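Local coordinates for MccB protein (Escherichia coli, PDB 6OM4) that probably uses ATP to adenylate the N-formylated peptide MccA, building the phosphoramidate link of the nucleotide antibiotic microcin C7, at residues A206-V211 against P233-G238; L219-N224 against C257-K262; A244-L249 against K321-W326; G253-Y258 against L317-R322; Q261-D266 against H333-G338. One frame throughout, in Å; residues are numbered along the deposited sequence.

Contact 1 of 5, residues A206-V211 against P233-G238; sequences ADIWVV and PYINAG
Val-211 O meets two donors from the neighbouring strand. Asn-236 ND2 bonds to Val-211 O at 2.8 Å, and that oxygen lies in the plane of the amide. The donor stands above the carbonyl plane of Val-211, not on a lone pair. Ala-237 N adds a weak bond to the same Val-211 O at 3.5 Å. The Asn-236 amide reaches back because its CG is anti to the backbone N (chi1 -171°).

Three firmer backbone bonds complete the parallel pairing. Trp-209 N bonds to Pro-233 O at 3.0 Å, Ile-235 N to Trp-209 O at 2.9 Å, and Val-211 N to Ile-235 O at 2.8 Å. On the face bearing Trp-209, Val-211 and Tyr-234, Val-211 CG2 slants across Tyr-234 and lies 3.9 Å from its CB. On the face bearing Val-210 and Ile-235, Ile-235 CG2 touches Ile-208 CD1 at 4.0 Å.

Further out, helix 219-230 packs on Trp-209, Val-211 and Tyr-234. Helix 292-311 packs on Ile-235. Asn-236 OD1 bonds to a polar side chain of the bound peptide, so its amide joins the strand pair to the substrate. Strand 208-211, helix 219-230 and strand 234-240 form a beta-alpha-beta crossover unit in the Rossmann-like core of the ThiF/E1 family.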
# COMPACT_ATOMS: atom_id res chain seq x y z
N ALA A 206 2.96 -14.79 -8.87
CA ALA A 206 2.04 -14.42 -7.82
C ALA A 206 1.14 -13.29 -8.31
O ALA A 206 1.36 -12.74 -9.38
CB ALA A 206 2.83 -14.01 -6.59
N ASP A 207 0.17 -12.90 -7.48
CA ASP A 207 -0.70 -11.76 -7.81
C ASP A 207 0.14 -10.50 -7.98
O ASP A 207 -0.19 -9.67 -8.84
CB ASP A 207 -1.82 -11.62 -6.78
CG ASP A 207 -2.83 -12.76 -6.88
OD1 ASP A 207 -3.71 -12.66 -7.73
OD2 ASP A 207 -2.69 -13.77 -6.15
N ILE A 208 1.17 -10.34 -7.12
CA ILE A 208 2.10 -9.21 -7.14
C ILE A 208 3.38 -9.61 -6.39
O ILE A 208 3.33 -10.41 -5.42
CB ILE A 208 1.45 -7.93 -6.57
CG1 ILE A 208 2.36 -6.73 -6.80
CG2 ILE A 208 1.04 -8.12 -5.11
CD1 ILE A 208 1.68 -5.38 -6.65
N TRP A 209 4.51 -9.11 -6.88
CA TRP A 209 5.75 -9.13 -6.16
C TRP A 209 5.95 -7.80 -5.43
O TRP A 209 5.91 -6.71 -6.05
CB TRP A 209 6.92 -9.31 -7.12
CG TRP A 209 7.01 -10.66 -7.78
CD1 TRP A 209 6.16 -11.72 -7.72
CD2 TRP A 209 8.10 -11.05 -8.63
NE1 TRP A 209 6.67 -12.76 -8.47
CE2 TRP A 209 7.83 -12.36 -9.08
CE3 TRP A 209 9.27 -10.40 -9.05
CZ2 TRP A 209 8.73 -13.04 -9.90
CZ3 TRP A 209 10.15 -11.07 -9.87
CH2 TRP A 209 9.85 -12.35 -10.33
N VAL A 210 6.35 -7.92 -4.16
CA VAL A 210 6.85 -6.82 -3.43
C VAL A 210 8.37 -6.87 -3.56
O VAL A 210 9.00 -7.78 -3.03
CB VAL A 210 6.42 -6.86 -1.95
CG1 VAL A 210 7.13 -5.76 -1.16
CG2 VAL A 210 4.90 -6.78 -1.81
N VAL A 211 8.94 -5.86 -4.19
CA VAL A 211 10.36 -5.84 -4.49
C VAL A 211 11.04 -4.96 -3.44
O VAL A 211 11.04 -3.72 -3.55
CB VAL A 211 10.65 -5.38 -5.93
CG1 VAL A 211 12.13 -5.44 -6.22
CG2 VAL A 211 9.85 -6.20 -6.93
N PRO A 233 2.90 -8.45 -12.23
CA PRO A 233 2.85 -7.17 -11.53
C PRO A 233 3.88 -7.11 -10.38
O PRO A 233 4.14 -8.10 -9.73
CB PRO A 233 1.40 -7.04 -11.02
CG PRO A 233 0.62 -8.13 -11.78
CD PRO A 233 1.63 -9.20 -12.17
N TYR A 234 4.42 -5.91 -10.13
CA TYR A 234 5.30 -5.72 -8.97
C TYR A 234 5.15 -4.29 -8.43
O TYR A 234 4.69 -3.40 -9.12
CB TYR A 234 6.76 -6.04 -9.30
CG TYR A 234 7.47 -4.99 -10.12
CD1 TYR A 234 8.03 -3.88 -9.51
CD2 TYR A 234 7.59 -5.09 -11.50
CE1 TYR A 234 8.70 -2.91 -10.24
CE2 TYR A 234 8.25 -4.11 -12.24
CZ TYR A 234 8.81 -3.01 -11.61
OH TYR A 234 9.44 -1.96 -12.24
N ILE A 235 5.58 -4.11 -7.19
CA ILE A 235 5.74 -2.80 -6.63
C ILE A 235 7.10 -2.71 -5.94
O ILE A 235 7.52 -3.66 -5.30
CB ILE A 235 4.58 -2.47 -5.69
CG1 ILE A 235 4.70 -1.01 -5.23
CG2 ILE A 235 4.46 -3.48 -4.54
CD1 ILE A 235 3.52 -0.49 -4.46
N ASN A 236 7.81 -1.61 -6.17
CA ASN A 236 9.10 -1.37 -5.51
C ASN A 236 8.85 -0.44 -4.32
O ASN A 236 8.00 0.41 -4.39
CB ASN A 236 10.11 -0.83 -6.52
CG ASN A 236 11.54 -0.74 -6.05
OD1 ASN A 236 12.22 0.20 -6.46
ND2 ASN A 236 12.04 -1.73 -5.31
N ALA A 237 9.64 -0.57 -3.23
CA ALA A 237 9.61 0.44 -2.18
C ALA A 237 10.95 0.43 -1.47
O ALA A 237 11.67 -0.56 -1.52
CB ALA A 237 8.50 0.17 -1.18
N GLY A 238 11.23 1.53 -0.78
CA GLY A 238 12.44 1.65 -0.03
C GLY A 238 12.71 3.10 0.29
O GLY A 238 11.81 3.83 0.64

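Contact 2 of 5, residues L219-N224 against C257-K262; sequences LINWVN and CYECQK. With ZN (zinc ion), chain E.
Ile-220 sits over one face of the Tyr-258 ring in a CH-pi contact. Its CG1 is 3.6 Å from the ring centroid of Tyr-258 and only 9° off the ring normal. The two side chains cross at about a right angle, and Ile-220 CG2 lies 3.7 Å from Tyr-258 CE2. With chi1 at -164° the Tyr-258 ring swings away from its backbone N, which carries it to helix 219-230. Asn-224, one helical turn after Ile-220, packs against Cys-257 and Tyr-258.

The hydrogen bonds lie beside this packing. Asn-221 ND2 bonds to Glu-259 OE2 at 2.7 Å. The carboxylate oxygen is in the plane of the amide, but the donor comes from above the carboxylate plane, and the two planes are 79° apart. A water joins the same Glu-259 OE2 to Asn-221 O, so the carboxylate holds the helix both directly and through solvent.

Metal bonds anchor the loop itself. Cys-257 SG binds the zinc ion at 2.2 Å and Cys-260 SG binds it at 2.3 Å. Both sulfurs also accept backbone N-H bonds: Glu-259 N to Cys-257 SG at 3.4 Å, and Cys-257 N to Cys-260 SG at 3.3 Å. A type I turn spans Cys-257 to Cys-260. Cys-343 and Cys-346 complete the four-cysteine CxxC zinc site, which lies here against helix 219-230.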
# COMPACT_ATOMS: atom_id res chain seq x y z
N LEU A 219 19.44 -4.37 -9.52
CA LEU A 219 18.48 -5.45 -9.33
C LEU A 219 17.11 -4.98 -9.81
O LEU A 219 16.35 -5.73 -10.42
CB LEU A 219 18.41 -5.82 -7.85
CG LEU A 219 17.34 -6.84 -7.47
CD1 LEU A 219 17.53 -8.16 -8.17
CD2 LEU A 219 17.34 -7.03 -5.98
N ILE A 220 16.77 -3.73 -9.48
CA ILE A 220 15.46 -3.22 -9.85
C ILE A 220 15.32 -3.29 -11.38
O ILE A 220 14.25 -3.63 -11.91
CB ILE A 220 15.22 -1.80 -9.31
CG1 ILE A 220 13.81 -1.31 -9.67
CG2 ILE A 220 16.28 -0.80 -9.75
CD1 ILE A 220 12.71 -2.24 -9.19
N ASN A 221 16.41 -3.02 -12.09
CA ASN A 221 16.37 -3.08 -13.59
C ASN A 221 16.12 -4.51 -14.07
O ASN A 221 15.30 -4.74 -15.00
CB ASN A 221 17.62 -2.47 -14.20
CG ASN A 221 17.83 -1.04 -13.76
OD1 ASN A 221 18.52 -0.81 -12.77
ND2 ASN A 221 17.17 -0.11 -14.44
N TRP A 222 16.78 -5.48 -13.43
CA TRP A 222 16.57 -6.88 -13.73
C TRP A 222 15.11 -7.27 -13.47
O TRP A 222 14.48 -8.00 -14.26
CB TRP A 222 17.45 -7.78 -12.87
CG TRP A 222 18.91 -7.69 -13.16
CD1 TRP A 222 19.52 -7.13 -14.24
CD2 TRP A 222 19.94 -8.28 -12.35
NE1 TRP A 222 20.88 -7.34 -14.16
CE2 TRP A 222 21.16 -7.98 -12.98
CE3 TRP A 222 19.95 -8.99 -11.14
CZ2 TRP A 222 22.39 -8.40 -12.45
CZ3 TRP A 222 21.16 -9.36 -10.59
CH2 TRP A 222 22.36 -9.08 -11.25
N VAL A 223 14.63 -6.90 -12.27
CA VAL A 223 13.26 -7.29 -11.86
C VAL A 223 12.24 -6.72 -12.87
O VAL A 223 11.34 -7.38 -13.30
CB VAL A 223 12.97 -6.82 -10.42
CG1 VAL A 223 11.51 -7.04 -10.08
CG2 VAL A 223 13.87 -7.52 -9.41
N ASN A 224 12.42 -5.46 -13.21
CA ASN A 224 11.56 -4.76 -14.10
C ASN A 224 11.49 -5.52 -15.43
O ASN A 224 10.41 -5.83 -15.92
CB ASN A 224 12.04 -3.32 -14.26
CG ASN A 224 11.20 -2.54 -15.25
OD1 ASN A 224 11.62 -2.27 -16.40
ND2 ASN A 224 10.00 -2.23 -14.84
N CYS A 257 6.66 1.13 -16.94
CA CYS A 257 7.64 0.35 -16.22
C CYS A 257 8.73 1.30 -15.68
O CYS A 257 8.68 2.50 -15.92
CB CYS A 257 8.21 -0.77 -17.08
SG CYS A 257 9.51 -0.24 -18.21
N TYR A 258 9.68 0.75 -14.93
CA TYR A 258 10.75 1.51 -14.30
C TYR A 258 11.58 2.31 -15.32
O TYR A 258 12.14 3.35 -14.96
CB TYR A 258 11.63 0.56 -13.50
CG TYR A 258 12.55 1.23 -12.50
CD1 TYR A 258 12.09 1.67 -11.27
CD2 TYR A 258 13.89 1.35 -12.76
CE1 TYR A 258 12.94 2.24 -10.34
CE2 TYR A 258 14.77 1.91 -11.84
CZ TYR A 258 14.29 2.32 -10.61
OH TYR A 258 15.18 2.86 -9.72
N GLU A 259 11.62 1.86 -16.59
CA GLU A 259 12.52 2.47 -17.62
C GLU A 259 11.75 3.33 -18.63
O GLU A 259 12.36 3.99 -19.47
CB GLU A 259 13.34 1.36 -18.26
CG GLU A 259 14.22 0.71 -17.21
CD GLU A 259 15.54 0.11 -17.63
OE1 GLU A 259 16.03 0.42 -18.74
OE2 GLU A 259 16.04 -0.70 -16.85
N CYS A 260 10.43 3.40 -18.52
CA CYS A 260 9.66 4.15 -19.52
C CYS A 260 10.13 5.60 -19.59
O CYS A 260 10.38 6.12 -20.69
CB CYS A 260 8.16 4.15 -19.21
SG CYS A 260 7.28 2.69 -19.81
N GLN A 261 10.20 6.25 -18.43
CA GLN A 261 10.61 7.64 -18.34
C GLN A 261 12.01 7.66 -17.72
O GLN A 261 12.35 6.80 -16.92
CB GLN A 261 9.64 8.48 -17.51
CG GLN A 261 8.19 8.22 -17.85
CD GLN A 261 7.85 8.85 -19.18
OE1 GLN A 261 8.42 9.89 -19.53
NE2 GLN A 261 6.93 8.24 -19.90
N LYS A 262 12.80 8.66 -18.10
CA LYS A 262 14.22 8.61 -17.83
C LYS A 262 14.54 9.61 -16.73
O LYS A 262 15.25 10.59 -16.96
CB LYS A 262 14.98 8.83 -19.14
CG LYS A 262 14.51 7.89 -20.23
CD LYS A 262 15.33 7.88 -21.50
CE LYS A 262 14.77 6.90 -22.53
NZ LYS A 262 14.38 5.61 -21.91
ZN ZN E . 8.61 0.81 -19.99
O HOH W 1 14.44 -2.93 -16.87

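Contact 3 of 5, residues A244-L249 against K321-W326; sequences AVFGPL and KRIGIW
Ala-244 O is held by two groups of strand 321-326. Ile-325 N bonds to Ala-244 O at 2.8 Å. Gly-324 CA adds a CA-H...O contact to the same Ala-244 O at 3.2 Å. Ile-323 O is held in a like way, by Phe-246 N at 2.9 Å and by Val-245 CA. Ile-323 N returns a bond to Phe-246 O at 2.8 Å.

On one face, Phe-246 and Ile-323 lie side by side and point the same way. Phe-246 CZ touches Ile-323 CD1 at 3.6 Å. Ile-325 CD1 meets the same ring at its edge, in plane. Leu-301 of helix 292-311 covers Phe-246 and Ile-325.

On the other face, Val-245 CG1 lies over one face of the Arg-322 guanidinium, 3.7 Å from Arg-322 NE. A water at the edge of this group accepts from Arg-322 NE at 2.8 Å and donates to Gly-247 O. The outer nitrogens of Arg-322 bond to the backbone of the bound peptide.

Gly-247 takes backbone angles (phi 91°) that call for glycine, and its CA lies close against Lys-321 O, 3.5 Å away. A cis peptide to Pro-248 follows. This antiparallel pair belongs to the mixed central sheet, with Arg-322 in the peptide-binding site.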
# COMPACT_ATOMS: atom_id res chain seq x y z
N ALA A 244 11.70 8.55 1.93
CA ALA A 244 10.92 7.32 1.78
C ALA A 244 10.41 7.25 0.34
O ALA A 244 9.94 8.27 -0.16
CB ALA A 244 9.77 7.34 2.75
N VAL A 245 10.55 6.11 -0.32
CA VAL A 245 10.11 5.95 -1.72
C VAL A 245 9.16 4.76 -1.84
O VAL A 245 9.44 3.67 -1.33
CB VAL A 245 11.30 5.81 -2.68
CG1 VAL A 245 10.81 5.53 -4.12
CG2 VAL A 245 12.18 7.04 -2.63
N PHE A 246 8.05 4.93 -2.59
CA PHE A 246 7.28 3.74 -2.95
C PHE A 246 6.76 3.97 -4.35
O PHE A 246 6.60 5.11 -4.76
CB PHE A 246 6.12 3.41 -1.99
CG PHE A 246 4.94 4.35 -1.99
CD1 PHE A 246 5.05 5.64 -1.50
CD2 PHE A 246 3.70 3.96 -2.47
CE1 PHE A 246 3.95 6.50 -1.46
CE2 PHE A 246 2.62 4.83 -2.48
CZ PHE A 246 2.74 6.10 -1.98
N GLY A 247 6.55 2.86 -5.03
CA GLY A 247 6.30 2.88 -6.44
C GLY A 247 7.57 2.74 -7.26
O GLY A 247 8.72 2.82 -6.77
N PRO A 248 7.45 2.44 -8.56
CA PRO A 248 6.14 2.29 -9.20
C PRO A 248 5.46 0.95 -8.90
O PRO A 248 6.10 -0.01 -8.47
CB PRO A 248 6.57 2.36 -10.67
CG PRO A 248 7.88 1.62 -10.68
CD PRO A 248 8.57 2.11 -9.44
N LEU A 249 4.14 0.94 -9.09
CA LEU A 249 3.34 -0.27 -9.12
C LEU A 249 3.14 -0.60 -10.61
O LEU A 249 2.44 0.12 -11.29
CB LEU A 249 2.02 -0.05 -8.37
CG LEU A 249 0.90 -1.06 -8.52
CD1 LEU A 249 1.34 -2.48 -8.73
CD2 LEU A 249 -0.08 -0.99 -7.36
N LYS A 321 3.86 6.01 -11.07
CA LYS A 321 4.49 7.03 -10.22
C LYS A 321 5.52 6.38 -9.29
O LYS A 321 5.28 5.33 -8.75
CB LYS A 321 3.45 7.80 -9.40
CG LYS A 321 2.53 8.69 -10.23
CD LYS A 321 1.56 9.50 -9.43
CE LYS A 321 0.48 10.06 -10.34
NZ LYS A 321 -0.23 11.15 -9.65
N ARG A 322 6.65 7.05 -9.09
CA ARG A 322 7.58 6.69 -8.03
C ARG A 322 7.54 7.86 -7.06
O ARG A 322 7.91 8.97 -7.49
CB ARG A 322 8.98 6.50 -8.61
CG ARG A 322 10.08 6.18 -7.60
CD ARG A 322 11.30 5.63 -8.32
NE ARG A 322 12.43 5.30 -7.44
CZ ARG A 322 13.43 6.12 -7.14
NH1 ARG A 322 13.52 7.31 -7.72
NH2 ARG A 322 14.37 5.71 -6.28
N ILE A 323 7.01 7.63 -5.84
CA ILE A 323 6.62 8.69 -4.93
C ILE A 323 7.66 8.80 -3.79
O ILE A 323 7.97 7.80 -3.18
CB ILE A 323 5.20 8.45 -4.39
CG1 ILE A 323 4.18 8.34 -5.53
CG2 ILE A 323 4.80 9.50 -3.37
CD1 ILE A 323 2.88 7.69 -5.19
N GLY A 324 8.16 10.00 -3.55
CA GLY A 324 9.05 10.28 -2.43
C GLY A 324 8.35 11.10 -1.38
O GLY A 324 7.71 12.14 -1.68
N ILE A 325 8.59 10.73 -0.10
CA ILE A 325 8.18 11.47 1.03
C ILE A 325 9.43 11.86 1.82
O ILE A 325 10.15 10.98 2.30
CB ILE A 325 7.20 10.66 1.91
CG1 ILE A 325 5.99 10.17 1.13
CG2 ILE A 325 6.80 11.49 3.13
CD1 ILE A 325 6.19 8.81 0.53
N TRP A 326 9.68 13.16 1.93
CA TRP A 326 10.86 13.68 2.60
C TRP A 326 10.65 13.52 4.10
O TRP A 326 9.51 13.53 4.57
CB TRP A 326 11.13 15.14 2.19
CG TRP A 326 11.94 15.35 0.94
CD1 TRP A 326 13.12 16.04 0.85
CD2 TRP A 326 11.65 14.95 -0.42
NE1 TRP A 326 13.58 16.07 -0.43
CE2 TRP A 326 12.70 15.41 -1.24
CE3 TRP A 326 10.62 14.21 -1.02
CZ2 TRP A 326 12.74 15.17 -2.61
CZ3 TRP A 326 10.66 13.97 -2.38
CH2 TRP A 326 11.72 14.43 -3.15
O HOH W 2 11.31 2.73 -7.13

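Contact 4 of 5, residues G253-Y258 against L317-R322; sequences GKTGCY and LSLNKR. With ZN (zinc ion), chain E.
Thr-255 and Gly-256, on the loop that leads into the zinc site at Cys-257, are met by Asn-320. Asn-320 OD1 accepts from Gly-256 N at 2.9 Å, and the donor lies nearly along the C=O axis. A chi1 of -62° turns the Asn-320 amide to the loop. The same OD1 rests against Thr-255, 3.3 Å from its CB.

Two waters widen the grip. One accepts from Asn-320 ND2 and donates to Lys-254 O, both at 2.8 Å. The other accepts from Asn-320 N and donates to Gly-256 O at 3.1 Å. Asn-320 thus reaches this loop directly and through solvent.

Beside the amide, Thr-255 CG2 packs on Leu-319 CG at 3.8 Å, and these side chains cross at about a right angle. Thr-255 OG1 turns to its own loop: it donates to Gly-256 O at 3.2 Å and is also bonded to Val-251 N.

Farther along, Tyr-258 OH lies over one face of the Arg-322 guanidinium, offset toward its rim. Tyr-258 packs on the backbone of the bound peptide, and Arg-322 hydrogen-bonds to it. Asn-320 has a positive phi (67°) and belongs to a type II beta turn, Ser-318 to Lys-321, that leads into strand 321-326.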
# COMPACT_ATOMS: atom_id res chain seq x y z
N GLY A 253 0.77 -4.09 -19.30
CA GLY A 253 -0.06 -3.52 -20.34
C GLY A 253 -0.85 -2.30 -19.94
O GLY A 253 -1.61 -1.80 -20.74
N LYS A 254 -0.65 -1.78 -18.72
CA LYS A 254 -1.50 -0.75 -18.11
C LYS A 254 -0.66 0.44 -17.62
O LYS A 254 -0.95 1.59 -17.92
CB LYS A 254 -2.29 -1.37 -16.95
CG LYS A 254 -3.15 -0.42 -16.13
CD LYS A 254 -4.05 -1.17 -15.16
CE LYS A 254 -4.13 -0.57 -13.78
NZ LYS A 254 -5.02 0.62 -13.75
N THR A 255 0.36 0.18 -16.79
CA THR A 255 1.15 1.27 -16.32
C THR A 255 2.51 1.29 -17.01
O THR A 255 2.88 0.35 -17.71
CB THR A 255 1.40 1.17 -14.81
OG1 THR A 255 2.14 -0.02 -14.58
CG2 THR A 255 0.13 1.18 -14.00
N GLY A 256 3.24 2.39 -16.79
CA GLY A 256 4.64 2.45 -17.19
C GLY A 256 5.48 1.46 -16.40
O GLY A 256 5.06 0.98 -15.33
N CYS A 257 6.66 1.13 -16.94
CA CYS A 257 7.64 0.35 -16.22
C CYS A 257 8.73 1.30 -15.68
O CYS A 257 8.68 2.50 -15.92
CB CYS A 257 8.21 -0.77 -17.08
SG CYS A 257 9.51 -0.24 -18.21
N TYR A 258 9.68 0.75 -14.93
CA TYR A 258 10.75 1.51 -14.30
C TYR A 258 11.58 2.31 -15.32
O TYR A 258 12.14 3.35 -14.96
CB TYR A 258 11.63 0.56 -13.50
CG TYR A 258 12.55 1.23 -12.50
CD1 TYR A 258 12.09 1.67 -11.27
CD2 TYR A 258 13.89 1.35 -12.76
CE1 TYR A 258 12.94 2.24 -10.34
CE2 TYR A 258 14.77 1.91 -11.84
CZ TYR A 258 14.29 2.32 -10.61
OH TYR A 258 15.18 2.86 -9.72
N LEU A 317 -1.95 4.46 -5.14
CA LEU A 317 -1.34 5.76 -5.39
C LEU A 317 -0.19 5.66 -6.41
O LEU A 317 0.04 6.65 -7.15
CB LEU A 317 -0.81 6.31 -4.08
CG LEU A 317 -1.65 7.35 -3.34
CD1 LEU A 317 -3.14 7.26 -3.61
CD2 LEU A 317 -1.34 7.34 -1.85
N SER A 318 0.54 4.52 -6.45
CA SER A 318 1.80 4.46 -7.18
C SER A 318 1.66 3.90 -8.59
O SER A 318 2.66 3.60 -9.21
CB SER A 318 2.88 3.77 -6.39
OG SER A 318 2.61 2.39 -6.22
N LEU A 319 0.43 3.75 -9.11
CA LEU A 319 0.31 3.49 -10.56
C LEU A 319 1.02 4.63 -11.31
O LEU A 319 0.66 5.81 -11.13
CB LEU A 319 -1.17 3.47 -10.95
CG LEU A 319 -1.96 2.17 -10.98
CD1 LEU A 319 -1.38 1.02 -10.22
CD2 LEU A 319 -3.40 2.42 -10.59
N ASN A 320 1.98 4.29 -12.18
CA ASN A 320 2.61 5.28 -13.08
C ASN A 320 3.43 6.31 -12.31
O ASN A 320 3.70 7.40 -12.85
CB ASN A 320 1.56 6.01 -13.94
CG ASN A 320 0.79 5.06 -14.83
OD1 ASN A 320 1.42 4.37 -15.64
ND2 ASN A 320 -0.53 5.02 -14.69
N LYS A 321 3.86 6.01 -11.07
CA LYS A 321 4.49 7.03 -10.22
C LYS A 321 5.52 6.38 -9.29
O LYS A 321 5.28 5.33 -8.75
CB LYS A 321 3.45 7.80 -9.40
CG LYS A 321 2.53 8.69 -10.23
CD LYS A 321 1.56 9.50 -9.43
CE LYS A 321 0.48 10.06 -10.34
NZ LYS A 321 -0.23 11.15 -9.65
N ARG A 322 6.65 7.05 -9.09
CA ARG A 322 7.58 6.69 -8.03
C ARG A 322 7.54 7.86 -7.06
O ARG A 322 7.91 8.97 -7.49
CB ARG A 322 8.98 6.50 -8.61
CG ARG A 322 10.08 6.18 -7.60
CD ARG A 322 11.30 5.63 -8.32
NE ARG A 322 12.43 5.30 -7.44
CZ ARG A 322 13.43 6.12 -7.14
NH1 ARG A 322 13.52 7.31 -7.72
NH2 ARG A 322 14.37 5.71 -6.28
ZN ZN E . 8.61 0.81 -19.99
O HOH W 3 -2.16 3.64 -16.45
O HOH W 4 3.83 2.25 -12.81

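Contact 5 of 5, residues Q261-D266 against H333-G338; sequences QKVVAD and HSQNMG
Gln-261 folds its side chain back so that its amide grips the backbone of Gly-338. Gln-261 NE2 bonds to Gly-338 O at 2.9 Å, nearly straight at the hydrogen (169°). The oxygen is in the amide plane, but the donor stands 48° out of the carbonyl plane of Gly-338, so no lone pair is used. The bend at chi2 (-74°) brings the amide there. On the way, Gln-261 CG passes Asn-336 O at 3.3 Å.

Asn-336 shapes the receiving end. Its OD1 accepts from Gly-338 N at 2.9 Å, two residues on, which makes an Asx turn. This turn lies where strand 332-336 ends, and the Gly-338 carbonyl that meets Gln-261 follows directly from it.

The rest is side-chain packing. Val-263 and Gln-335 slide past each other in opposite directions, with Val-263 CG1 4.0 Å from Gln-335 CG. Val-264 crosses both Gln-335 and Met-337 at about a right angle. Its CG2 is 3.6 Å from Gln-335 OE1 and 3.9 Å from Met-337 CE.

The amide of Gln-335 is bound outside the two segments. Its OE1 accepts from Arg-322 NH1, and its NE2 bonds to the backbone of the bound peptide. Ala-265 makes backbone bonds to that peptide as well, and Val-264 packs on it. The loop just after Cys-260 of the zinc site is thereby laid against the outermost strand of the central sheet, where the two together border the peptide-binding site.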
# COMPACT_ATOMS: atom_id res chain seq x y z
N GLN A 261 10.20 6.25 -18.43
CA GLN A 261 10.61 7.64 -18.34
C GLN A 261 12.01 7.66 -17.72
O GLN A 261 12.35 6.80 -16.92
CB GLN A 261 9.64 8.48 -17.51
CG GLN A 261 8.19 8.22 -17.85
CD GLN A 261 7.85 8.85 -19.18
OE1 GLN A 261 8.42 9.89 -19.53
NE2 GLN A 261 6.93 8.24 -19.90
N LYS A 262 12.80 8.66 -18.10
CA LYS A 262 14.22 8.61 -17.83
C LYS A 262 14.54 9.61 -16.73
O LYS A 262 15.25 10.59 -16.96
CB LYS A 262 14.98 8.83 -19.14
CG LYS A 262 14.51 7.89 -20.23
CD LYS A 262 15.33 7.88 -21.50
CE LYS A 262 14.77 6.90 -22.53
NZ LYS A 262 14.38 5.61 -21.91
N VAL A 263 14.00 9.35 -15.53
CA VAL A 263 14.08 10.28 -14.44
C VAL A 263 15.17 9.84 -13.46
O VAL A 263 15.90 10.65 -12.92
CB VAL A 263 12.72 10.44 -13.72
CG1 VAL A 263 12.68 11.75 -12.95
CG2 VAL A 263 11.53 10.33 -14.65
N VAL A 264 15.28 8.54 -13.23
CA VAL A 264 16.25 8.03 -12.24
C VAL A 264 17.58 7.79 -12.96
O VAL A 264 17.59 7.36 -14.11
CB VAL A 264 15.71 6.77 -11.54
CG1 VAL A 264 16.56 6.34 -10.35
CG2 VAL A 264 14.28 6.97 -11.09
N ALA A 265 18.71 8.12 -12.30
CA ALA A 265 20.04 7.84 -12.88
C ALA A 265 20.15 6.35 -13.19
O ALA A 265 19.68 5.52 -12.43
CB ALA A 265 21.14 8.26 -11.93
N ASP A 266 20.77 5.99 -14.31
CA ASP A 266 21.08 4.56 -14.50
C ASP A 266 22.56 4.30 -14.75
O ASP A 266 22.95 3.13 -14.73
CB ASP A 266 20.24 3.94 -15.62
CG ASP A 266 20.50 4.57 -16.96
OD1 ASP A 266 20.98 5.72 -16.99
OD2 ASP A 266 20.24 3.90 -17.97
N HIS A 333 6.59 14.23 -3.41
CA HIS A 333 6.84 14.47 -4.83
C HIS A 333 6.76 13.17 -5.62
O HIS A 333 7.33 12.18 -5.21
CB HIS A 333 8.23 15.11 -4.99
CG HIS A 333 8.53 15.45 -6.41
ND1 HIS A 333 9.22 14.59 -7.25
CD2 HIS A 333 8.14 16.50 -7.15
CE1 HIS A 333 9.28 15.13 -8.45
NE2 HIS A 333 8.62 16.31 -8.41
N SER A 334 6.08 13.18 -6.78
CA SER A 334 5.93 12.00 -7.65
C SER A 334 6.82 12.19 -8.88
O SER A 334 6.80 13.26 -9.49
CB SER A 334 4.49 11.80 -8.11
OG SER A 334 3.61 11.78 -7.00
N GLN A 335 7.60 11.17 -9.21
CA GLN A 335 8.26 11.08 -10.51
C GLN A 335 7.30 10.36 -11.45
O GLN A 335 6.81 9.26 -11.15
CB GLN A 335 9.58 10.34 -10.45
CG GLN A 335 10.66 10.99 -9.60
CD GLN A 335 11.82 10.05 -9.36
OE1 GLN A 335 11.70 8.83 -9.44
NE2 GLN A 335 12.98 10.62 -9.10
N ASN A 336 7.07 10.94 -12.62
CA ASN A 336 6.18 10.38 -13.59
C ASN A 336 6.83 9.14 -14.19
O ASN A 336 7.91 9.22 -14.76
CB ASN A 336 5.88 11.48 -14.61
CG ASN A 336 4.93 11.06 -15.71
OD1 ASN A 336 4.59 9.90 -15.85
ND2 ASN A 336 4.51 12.03 -16.50
N MET A 337 6.18 7.98 -14.04
CA MET A 337 6.59 6.75 -14.73
C MET A 337 5.42 6.20 -15.56
O MET A 337 5.13 4.99 -15.56
CB MET A 337 7.09 5.71 -13.74
CG MET A 337 8.40 6.11 -13.04
SD MET A 337 9.17 4.74 -12.19
CE MET A 337 10.83 5.40 -12.03
N GLY A 338 4.71 7.08 -16.27
CA GLY A 338 3.68 6.67 -17.23
C GLY A 338 4.27 5.93 -18.42
O GLY A 338 5.47 6.01 -18.71

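From the N terminus, contact 1 closes the short loop through helix 219-230. Contact 2 starts on that helix, crosses contact 1 and closes a loop through strands 234-240 and 243-250, ending on the zinc loop. Contact 3 follows contact 1 in series, crosses contact 2 and closes a long loop that includes two helices. Contact 4 starts on the zinc loop, inside the span of contact 3, and ends on the second strand of contact 3. Contact 5 begins at the far end of contact 2, crosses contacts 3 and 4 and closes its loop on the last strand. Contacts 1 and 3 build neighbouring parts of the central sheet. Contacts 2, 4 and 5 fasten the zinc loop around it.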